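PDB 3BY9: sensor protein from Vibrio cholerae, which probably senses C4-dicarboxylates such as succinate through this sensor domain of the histidine kinase DctB, which passes the signal on by phosphorylating a histidine. Local coordinates for residues Gly126-Tyr131 and Ala182-Ser187; Phe166-Asp171 and Val175-Gln180. One frame throughout, in Å; residues are numbered along the deposited sequence.

Interaction 1: Gly126-Tyr131 and Ala182-Ser187; sequences GQRGYY and AWLFHS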
ATOM      1  N   GLY A 126       1.598   3.479  12.620  1.00 18.23           N
ATOM      2  CA  GLY A 126       0.172   3.185  12.719  1.00 17.66           C
ATOM      3  C   GLY A 126      -0.589   3.759  11.519  1.00 17.17           C
ATOM      4  O   GLY A 126      -1.843   3.850  11.494  1.00 19.64           O
ATOM      5  N   GLN A 127       0.148   4.118  10.472  1.00 12.63           N
ATOM      6  CA  GLN A 127      -0.436   4.704   9.280  1.00 14.02           C
ATOM      7  C   GLN A 127      -0.266   3.821   8.064  1.00 14.03           C
ATOM      8  O   GLN A 127       0.827   3.272   7.845  1.00 12.47           O
ATOM      9  CB  GLN A 127       0.228   6.060   9.006  1.00 18.49           C
ATOM     10  CG  GLN A 127      -0.172   7.148  10.035  1.00 31.19           C
ATOM     11  CD  GLN A 127      -1.684   7.451  10.016  1.00 40.73           C
ATOM     12  OE1 GLN A 127      -2.253   7.791   8.969  1.00 42.14           O
ATOM     13  NE2 GLN A 127      -2.331   7.328  11.178  1.00 43.82           N
ATOM     14  N   ARG A 128      -1.315   3.676   7.252  1.00 10.58           N
ATOM     15  CA  ARG A 128      -1.134   2.863   6.041  1.00  9.44           C
ATOM     16  C   ARG A 128      -0.173   3.579   5.071  1.00 13.19           C
ATOM     17  O   ARG A 128      -0.074   4.807   5.055  1.00 14.10           O
ATOM     18  CB  ARG A 128      -2.466   2.731   5.277  1.00 12.03           C
ATOM     19  CG  ARG A 128      -3.542   1.872   5.959  1.00 12.30           C
ATOM     20  CD  ARG A 128      -4.862   1.972   5.177  1.00 14.62           C
ATOM     21  NE  ARG A 128      -5.418   3.323   5.313  1.00 15.09           N
ATOM     22  CZ  ARG A 128      -6.204   3.917   4.415  1.00 17.83           C
ATOM     23  NH1 ARG A 128      -6.555   3.287   3.300  1.00 13.43           N
ATOM     24  NH2 ARG A 128      -6.599   5.183   4.601  1.00 19.59           N
ATOM     25  N   GLY A 129       0.485   2.799   4.220  1.00 11.80           N
ATOM     26  CA  GLY A 129       1.337   3.387   3.223  1.00 10.07           C
ATOM     27  C   GLY A 129       1.564   2.464   2.047  1.00  9.70           C
ATOM     28  O   GLY A 129       1.237   1.263   2.096  1.00  9.93           O
ATOM     29  N   TYR A 130       2.064   3.051   0.963  1.00  7.59           N
ATOM     30  CA  TYR A 130       2.491   2.255  -0.171  1.00  9.07           C
ATOM     31  C   TYR A 130       4.030   2.443  -0.088  1.00 10.83           C
ATOM     32  O   TYR A 130       4.523   3.571  -0.048  1.00 11.93           O
ATOM     33  CB  TYR A 130       1.995   2.837  -1.482  1.00  8.85           C
ATOM     34  CG  TYR A 130       2.072   1.807  -2.574  1.00  8.79           C
ATOM     35  CD1 TYR A 130       1.083   0.852  -2.720  1.00 11.66           C
ATOM     36  CD2 TYR A 130       3.212   1.719  -3.377  1.00 12.03           C
ATOM     37  CE1 TYR A 130       1.206  -0.203  -3.631  1.00 12.47           C
ATOM     38  CE2 TYR A 130       3.352   0.684  -4.295  1.00 10.23           C
ATOM     39  CZ  TYR A 130       2.363  -0.271  -4.419  1.00 13.95           C
ATOM     40  OH  TYR A 130       2.557  -1.342  -5.282  1.00 16.61           O
ATOM     41  N   TYR A 131       4.770   1.337  -0.165  1.00  7.76           N
ATOM     42  CA  TYR A 131       6.212   1.375   0.003  1.00  8.97           C
ATOM     43  C   TYR A 131       6.967   0.983  -1.241  1.00 11.04           C
ATOM     44  O   TYR A 131       6.605  -0.015  -1.885  1.00 11.31           O
ATOM     45  CB  TYR A 131       6.631   0.379   1.114  1.00  9.65           C
ATOM     46  CG  TYR A 131       6.015   0.624   2.488  1.00  8.62           C
ATOM     47  CD1 TYR A 131       6.772   1.119   3.535  1.00  7.47           C
ATOM     48  CD2 TYR A 131       4.680   0.279   2.754  1.00  8.44           C
ATOM     49  CE1 TYR A 131       6.236   1.281   4.829  1.00  7.79           C
ATOM     50  CE2 TYR A 131       4.148   0.432   4.045  1.00 10.41           C
ATOM     51  CZ  TYR A 131       4.914   0.926   5.055  1.00  9.91           C
ATOM     52  OH  TYR A 131       4.380   1.110   6.309  1.00 10.84           O
ATOM     53  N   ALA A 182     -15.157   2.842   6.893  1.00 12.65           N
ATOM     54  CA  ALA A 182     -15.588   1.823   7.837  1.00 13.97           C
ATOM     55  C   ALA A 182     -15.265   0.423   7.321  1.00 15.29           C
ATOM     56  O   ALA A 182     -15.214  -0.528   8.098  1.00 16.60           O
ATOM     57  CB  ALA A 182     -17.092   1.938   8.058  1.00 14.61           C
ATOM     58  N   TRP A 183     -15.078   0.291   6.006  1.00 11.50           N
ATOM     59  CA  TRP A 183     -14.804  -1.044   5.421  1.00 11.60           C
ATOM     60  C   TRP A 183     -13.294  -1.367   5.437  1.00 13.28           C
ATOM     61  O   TRP A 183     -12.898  -2.516   5.123  1.00 12.69           O
ATOM     62  CB  TRP A 183     -15.337  -1.123   3.969  1.00 14.15           C
ATOM     63  CG  TRP A 183     -16.845  -0.897   3.798  1.00 12.92           C
ATOM     64  CD1 TRP A 183     -17.809  -1.003   4.777  1.00 15.18           C
ATOM     65  CD2 TRP A 183     -17.537  -0.567   2.592  1.00 15.39           C
ATOM     66  NE1 TRP A 183     -19.057  -0.766   4.238  1.00 19.02           N
ATOM     67  CE2 TRP A 183     -18.921  -0.492   2.902  1.00 13.44           C
ATOM     68  CE3 TRP A 183     -17.128  -0.313   1.272  1.00 17.96           C
ATOM     69  CZ2 TRP A 183     -19.883  -0.179   1.937  1.00 16.84           C
ATOM     70  CZ3 TRP A 183     -18.076   0.005   0.328  1.00 16.76           C
ATOM     71  CH2 TRP A 183     -19.449   0.074   0.666  1.00 14.72           C
ATOM     72  N   LEU A 184     -12.453  -0.403   5.800  1.00 12.66           N
ATOM     73  CA  LEU A 184     -10.987  -0.676   5.838  1.00 11.27           C
ATOM     74  C   LEU A 184     -10.654  -1.838   6.754  1.00 15.57           C
ATOM     75  O   LEU A 184     -11.192  -1.937   7.845  1.00 15.32           O
ATOM     76  CB  LEU A 184     -10.189   0.557   6.312  1.00 11.67           C
ATOM     77  CG  LEU A 184     -10.212   1.733   5.310  1.00 11.49           C
ATOM     78  CD1 LEU A 184      -9.453   2.916   5.947  1.00 14.69           C
ATOM     79  CD2 LEU A 184      -9.580   1.371   3.962  1.00 13.47           C
ATOM     80  N   PHE A 185      -9.743  -2.706   6.311  1.00 12.48           N
ATOM     81  CA  PHE A 185      -9.292  -3.857   7.068  1.00 12.89           C
ATOM     82  C   PHE A 185     -10.385  -4.921   7.316  1.00 14.66           C
ATOM     83  O   PHE A 185     -10.246  -5.725   8.228  1.00 15.99           O
ATOM     84  CB  PHE A 185      -8.626  -3.442   8.391  1.00 17.38           C
ATOM     85  CG  PHE A 185      -7.529  -2.410   8.223  1.00 17.87           C
ATOM     86  CD1 PHE A 185      -6.418  -2.676   7.432  1.00 26.29           C
ATOM     87  CD2 PHE A 185      -7.636  -1.163   8.827  1.00 24.72           C
ATOM     88  CE1 PHE A 185      -5.412  -1.694   7.230  1.00 24.66           C
ATOM     89  CE2 PHE A 185      -6.648  -0.177   8.638  1.00 25.06           C
ATOM     90  CZ  PHE A 185      -5.535  -0.452   7.831  1.00 26.34           C
ATOM     91  N   HIS A 186     -11.468  -4.899   6.530  1.00 12.55           N
ATOM     92  CA  HIS A 186     -12.480  -5.951   6.594  1.00 12.33           C
ATOM     93  C   HIS A 186     -12.328  -6.728   5.289  1.00 14.06           C
ATOM     94  O   HIS A 186     -11.880  -6.202   4.264  1.00 14.80           O
ATOM     95  CB  HIS A 186     -13.903  -5.401   6.596  1.00 14.61           C
ATOM     96  CG  HIS A 186     -14.286  -4.721   7.867  1.00 16.59           C
ATOM     97  ND1 HIS A 186     -13.584  -3.649   8.389  1.00 15.62           N
ATOM     98  CD2 HIS A 186     -15.308  -4.966   8.723  1.00 19.11           C
ATOM     99  CE1 HIS A 186     -14.174  -3.259   9.510  1.00 22.88           C
ATOM    100  NE2 HIS A 186     -15.221  -4.040   9.730  1.00 18.05           N
ATOM    101  N   SER A 187     -12.696  -7.994   5.300  1.00 13.27           N
ATOM    102  CA  SER A 187     -12.646  -8.754   4.055  1.00 13.31           C
ATOM    103  C   SER A 187     -13.995  -8.625   3.365  1.00 13.63           C
ATOM    104  O   SER A 187     -15.025  -8.438   4.026  1.00 13.61           O
ATOM    105  CB  SER A 187     -12.349 -10.236   4.306  1.00 13.07           C
ATOM    106  OG  SER A 187     -13.291 -10.828   5.205  1.00 13.43           O
TER

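Interaction 2: Phe166-Asp171 and Val175-Gln180; sequences FVATDD and VFMSSQ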
ATOM      1  N   PHE A 166     -15.705   2.949  -4.070  1.00 10.05           N
ATOM      2  CA  PHE A 166     -14.658   2.049  -4.571  1.00 10.80           C
ATOM      3  C   PHE A 166     -13.977   1.364  -3.404  1.00 12.76           C
ATOM      4  O   PHE A 166     -14.002   1.835  -2.259  1.00 11.56           O
ATOM      5  CB  PHE A 166     -13.572   2.797  -5.385  1.00  9.98           C
ATOM      6  CG  PHE A 166     -12.417   3.278  -4.541  1.00 12.28           C
ATOM      7  CD1 PHE A 166     -11.314   2.472  -4.331  1.00 14.41           C
ATOM      8  CD2 PHE A 166     -12.476   4.524  -3.908  1.00 12.69           C
ATOM      9  CE1 PHE A 166     -10.267   2.891  -3.496  1.00 15.64           C
ATOM     10  CE2 PHE A 166     -11.437   4.950  -3.071  1.00 13.70           C
ATOM     11  CZ  PHE A 166     -10.320   4.114  -2.869  1.00 15.52           C
ATOM     12  N   VAL A 167     -13.417   0.184  -3.676  1.00  9.39           N
ATOM     13  CA  VAL A 167     -12.542  -0.431  -2.668  1.00 10.29           C
ATOM     14  C   VAL A 167     -11.326  -0.937  -3.475  1.00 10.13           C
ATOM     15  O   VAL A 167     -11.454  -1.155  -4.685  1.00 10.93           O
ATOM     16  CB  VAL A 167     -13.115  -1.677  -1.951  1.00 11.65           C
ATOM     17  CG1 VAL A 167     -14.288  -1.224  -1.025  1.00 12.75           C
ATOM     18  CG2 VAL A 167     -13.620  -2.747  -2.967  1.00 11.49           C
ATOM     19  N   ALA A 168     -10.178  -1.081  -2.801  1.00  9.69           N
ATOM     20  CA  ALA A 168      -8.985  -1.693  -3.417  1.00  9.53           C
ATOM     21  C   ALA A 168      -8.765  -2.888  -2.537  1.00  9.75           C
ATOM     22  O   ALA A 168      -8.553  -2.745  -1.325  1.00 10.92           O
ATOM     23  CB  ALA A 168      -7.787  -0.749  -3.357  1.00 11.92           C
ATOM     24  N   THR A 169      -8.822  -4.093  -3.118  1.00 10.11           N
ATOM     25  CA  THR A 169      -8.687  -5.320  -2.316  1.00  9.27           C
ATOM     26  C   THR A 169      -7.396  -6.096  -2.597  1.00  9.75           C
ATOM     27  O   THR A 169      -6.898  -6.085  -3.713  1.00 12.38           O
ATOM     28  CB  THR A 169      -9.851  -6.288  -2.617  1.00  9.30           C
ATOM     29  OG1 THR A 169      -9.965  -6.441  -4.047  1.00 10.97           O
ATOM     30  CG2 THR A 169     -11.185  -5.731  -2.085  1.00 12.75           C
ATOM     31  N   ASP A 170      -6.885  -6.762  -1.557  1.00 12.30           N
ATOM     32  CA  ASP A 170      -5.679  -7.571  -1.746  1.00 14.67           C
ATOM     33  C   ASP A 170      -6.109  -8.985  -2.135  1.00 14.18           C
ATOM     34  O   ASP A 170      -7.290  -9.250  -2.411  1.00 15.57           O
ATOM     35  CB  ASP A 170      -4.817  -7.577  -0.471  1.00 11.47           C
ATOM     36  CG  ASP A 170      -5.436  -8.351   0.692  1.00 15.43           C
ATOM     37  OD1 ASP A 170      -6.421  -9.101   0.534  1.00 12.78           O
ATOM     38  OD2 ASP A 170      -4.894  -8.214   1.817  1.00 17.05           O
ATOM     39  N   ASP A 171      -5.142  -9.910  -2.166  1.00 18.96           N
ATOM     40  CA  ASP A 171      -5.474 -11.277  -2.560  1.00 21.73           C
ATOM     41  C   ASP A 171      -6.471 -12.078  -1.714  1.00 22.11           C
ATOM     42  O   ASP A 171      -7.043 -13.056  -2.225  1.00 24.04           O
ATOM     43  CB  ASP A 171      -4.192 -12.086  -2.746  1.00 25.08           C
ATOM     44  CG  ASP A 171      -3.372 -11.589  -3.907  1.00 31.83           C
ATOM     45  OD1 ASP A 171      -3.952 -11.008  -4.854  1.00 32.62           O
ATOM     46  OD2 ASP A 171      -2.135 -11.791  -3.879  1.00 43.53           O
ATOM     47  N   VAL A 175     -10.019  -5.254   2.280  1.00 10.41           N
ATOM     48  CA  VAL A 175     -10.134  -3.872   1.792  1.00 10.29           C
ATOM     49  C   VAL A 175      -9.010  -3.035   2.389  1.00 13.02           C
ATOM     50  O   VAL A 175      -8.962  -2.820   3.594  1.00 14.31           O
ATOM     51  CB  VAL A 175     -11.527  -3.300   2.171  1.00 12.02           C
ATOM     52  CG1 VAL A 175     -11.613  -1.845   1.755  1.00 10.78           C
ATOM     53  CG2 VAL A 175     -12.617  -4.098   1.411  1.00 11.79           C
ATOM     54  N   PHE A 176      -8.069  -2.595   1.531  1.00 10.16           N
ATOM     55  CA  PHE A 176      -6.919  -1.806   1.972  1.00 11.65           C
ATOM     56  C   PHE A 176      -7.143  -0.307   1.740  1.00 13.78           C
ATOM     57  O   PHE A 176      -6.576   0.497   2.471  1.00 11.68           O
ATOM     58  CB  PHE A 176      -5.659  -2.261   1.231  1.00 14.51           C
ATOM     59  CG  PHE A 176      -4.455  -1.517   1.637  1.00 17.32           C
ATOM     60  CD1 PHE A 176      -3.990  -1.610   2.938  1.00 15.46           C
ATOM     61  CD2 PHE A 176      -3.831  -0.668   0.752  1.00 19.09           C
ATOM     62  CE1 PHE A 176      -2.891  -0.847   3.376  1.00 17.87           C
ATOM     63  CE2 PHE A 176      -2.730   0.107   1.164  1.00 15.78           C
ATOM     64  CZ  PHE A 176      -2.267   0.012   2.481  1.00 16.37           C
HETATM   65  N   MSE A 177      -7.930   0.065   0.710  1.00 13.08           N
HETATM   66  CA  MSE A 177      -8.293   1.483   0.460  1.00 10.08           C
HETATM   67  C   MSE A 177      -9.779   1.473   0.169  1.00  9.75           C
HETATM   68  O   MSE A 177     -10.293   0.505  -0.347  1.00  8.92           O
HETATM   69  CB  MSE A 177      -7.543   2.073  -0.751  1.00 14.57           C
HETATM   70  CG  MSE A 177      -6.100   2.294  -0.402  1.00 14.61           C
HETATM   71 SE   MSE A 177      -5.151   3.189  -1.839  1.00 21.39          SE
HETATM   72  CE  MSE A 177      -5.103   1.850  -3.099  1.00 14.06           C
ATOM     73  N   SER A 178     -10.467   2.568   0.478  1.00  8.44           N
ATOM     74  CA  SER A 178     -11.901   2.573   0.172  1.00  8.04           C
ATOM     75  C   SER A 178     -12.441   4.000   0.298  1.00 12.17           C
ATOM     76  O   SER A 178     -11.867   4.809   1.018  1.00 11.86           O
ATOM     77  CB  SER A 178     -12.621   1.744   1.207  1.00 11.80           C
ATOM     78  OG  SER A 178     -14.033   1.758   0.928  1.00 15.08           O
ATOM     79  N   SER A 179     -13.525   4.296  -0.422  1.00  8.23           N
ATOM     80  CA  SER A 179     -14.186   5.580  -0.222  1.00 10.20           C
ATOM     81  C   SER A 179     -15.119   5.475   1.002  1.00 11.73           C
ATOM     82  O   SER A 179     -15.709   6.483   1.416  1.00 11.51           O
ATOM     83  CB  SER A 179     -14.951   6.002  -1.491  1.00 11.58           C
ATOM     84  OG  SER A 179     -15.966   5.052  -1.886  1.00  9.71           O
ATOM     85  N   GLN A 180     -15.284   4.283   1.588  1.00 11.46           N
ATOM     86  CA  GLN A 180     -16.094   4.110   2.823  1.00 13.96           C
ATOM     87  C   GLN A 180     -15.057   3.591   3.839  1.00 13.01           C
ATOM     88  O   GLN A 180     -14.719   2.419   3.901  1.00 13.26           O
ATOM     89  CB  GLN A 180     -17.270   3.135   2.595  1.00 13.97           C
ATOM     90  CG  GLN A 180     -17.923   2.563   3.864  1.00 30.96           C
ATOM     91  CD  GLN A 180     -18.236   3.599   4.956  1.00 21.24           C
ATOM     92  OE1 GLN A 180     -17.343   4.096   5.637  1.00 26.10           O
ATOM     93  NE2 GLN A 180     -19.514   3.899   5.138  1.00 21.06           N
TER

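Interaction 1: Gly126-Tyr131 and Ala182-Ser187
Arg-128 reaches Leu-184 and Phe-185 because its CG is anti to its own carbonyl carbon (chi1 -70°) and its chain, extended at chi2, bends at chi3 (-69°). The bend turns the guanidinium toward Leu-184 and leaves the aliphatic part of the chain to Phe-185. Phe-185 also has CG anti to its carbonyl carbon, which carries the far end of the ring to the arginine.

The guanidinium presents one face to Leu-184. CD1 of Leu-184 sits over the centre of that face, 3.7 Å from CZ of Arg-128. The other branch, CD2, lies 3.6 Å from NH1 of Arg-128. The two side chains cross at about a right angle. Phe-185 meets the same arginine closer to its backbone. Its CZ is 3.6 Å from CG of Arg-128. Arg-128 CG lies at the ring edge, near the ring plane. The guanidinium and ring planes stand 85° apart, so they do not stack.

Both hydrophobic residues occupy the middle of a type II beta turn, Trp-183 to His-186. Its backbone bond runs from His-186 N to Trp-183 O (3.1 Å). ND1 of His-186 adds a bond to Leu-184 O at 3.0 Å. The acceptor lies in the imidazole plane, while ND1 comes from above the carbonyl plane. The turn belongs to the loop between strand 175-176 and helix 193-202. Arg-128 stands at the start of strand 128-138, in the five-stranded antiparallel sheet. This contact therefore joins that sheet to the loop after strand 175-176 without a direct hydrogen bond.

NH1 of Arg-128 is hydrogen-bonded to Phe-176 O and forms a salt bridge with Glu-156 OE2. Both polar partners thus grip the same nitrogen.

Interaction 2: Phe166-Asp171 and Val175-Gln180
Phe-166 lays its ring against the backbone of Ser-178. The CA of Ser-178 is over one ring face, 4.1 Å from the centroid, in a CH-pi contact. Beside it, Phe-166 CE1 is 4.0 Å from Met-177 CB. The methyl of Ala-168 meets CE of Met-177, a selenomethionine, at 3.7 Å; the bend at chi3 (-70°) folds that CE back. Val-167 and Val-175 touch through their CG1 atoms, crossing at about a right angle.

An antiparallel backbone ladder sets these side chains in place. Ala-168 N donates to Met-177 O (2.9 Å), and Phe-176 N donates to Ala-168 O (2.9 Å). Phe-176 and Met-177 both face Ala-168, which makes a classic beta bulge. At the other end, Phe-166 N donates to Ser-179 OG (3.0 Å) and Phe-166 O accepts from Ser-179 N (3.1 Å). OG of Ser-178 accepts from Gln-180 N, forming an ST turn.

Farther out, Val-167 and Thr-169 pair with strand 250-257, so the hairpin extends the edge of the second antiparallel sheet. OE2 of Glu-156 accepts a hydrogen bond from Ser-178 N, and Trp-159 and Phe-19 meet the Phe-166 ring. Both backbone polar groups of buried Phe-166 are thus satisfied by Ser-179, one through its side chain and one through its main chain.

Interactions 1 and 2 have centres 8 Å apart and meet directly. Val-175 of interaction 2 pairs with the turn of interaction 1: Phe-185 N lies 2.8 Å from Val-175 O, and His-186 O lies 2.9 Å from Val-175 N, both probable hydrogen bonds. Leu-184 CD2 also packs 3.5 Å from Phe-176 O, the carbonyl that receives Arg-128. Thus residues 175-180 bridge residues 166-171 and the 182-187 turn. The succinate site lies nearby. Tyr-131, one of its residues, falls in segment 126-131. The side chain of Arg-128 is about 6 Å from that of Lys-149, another residue of the succinate site, and that of Phe-176 is about 7 Å from that of Tyr-131.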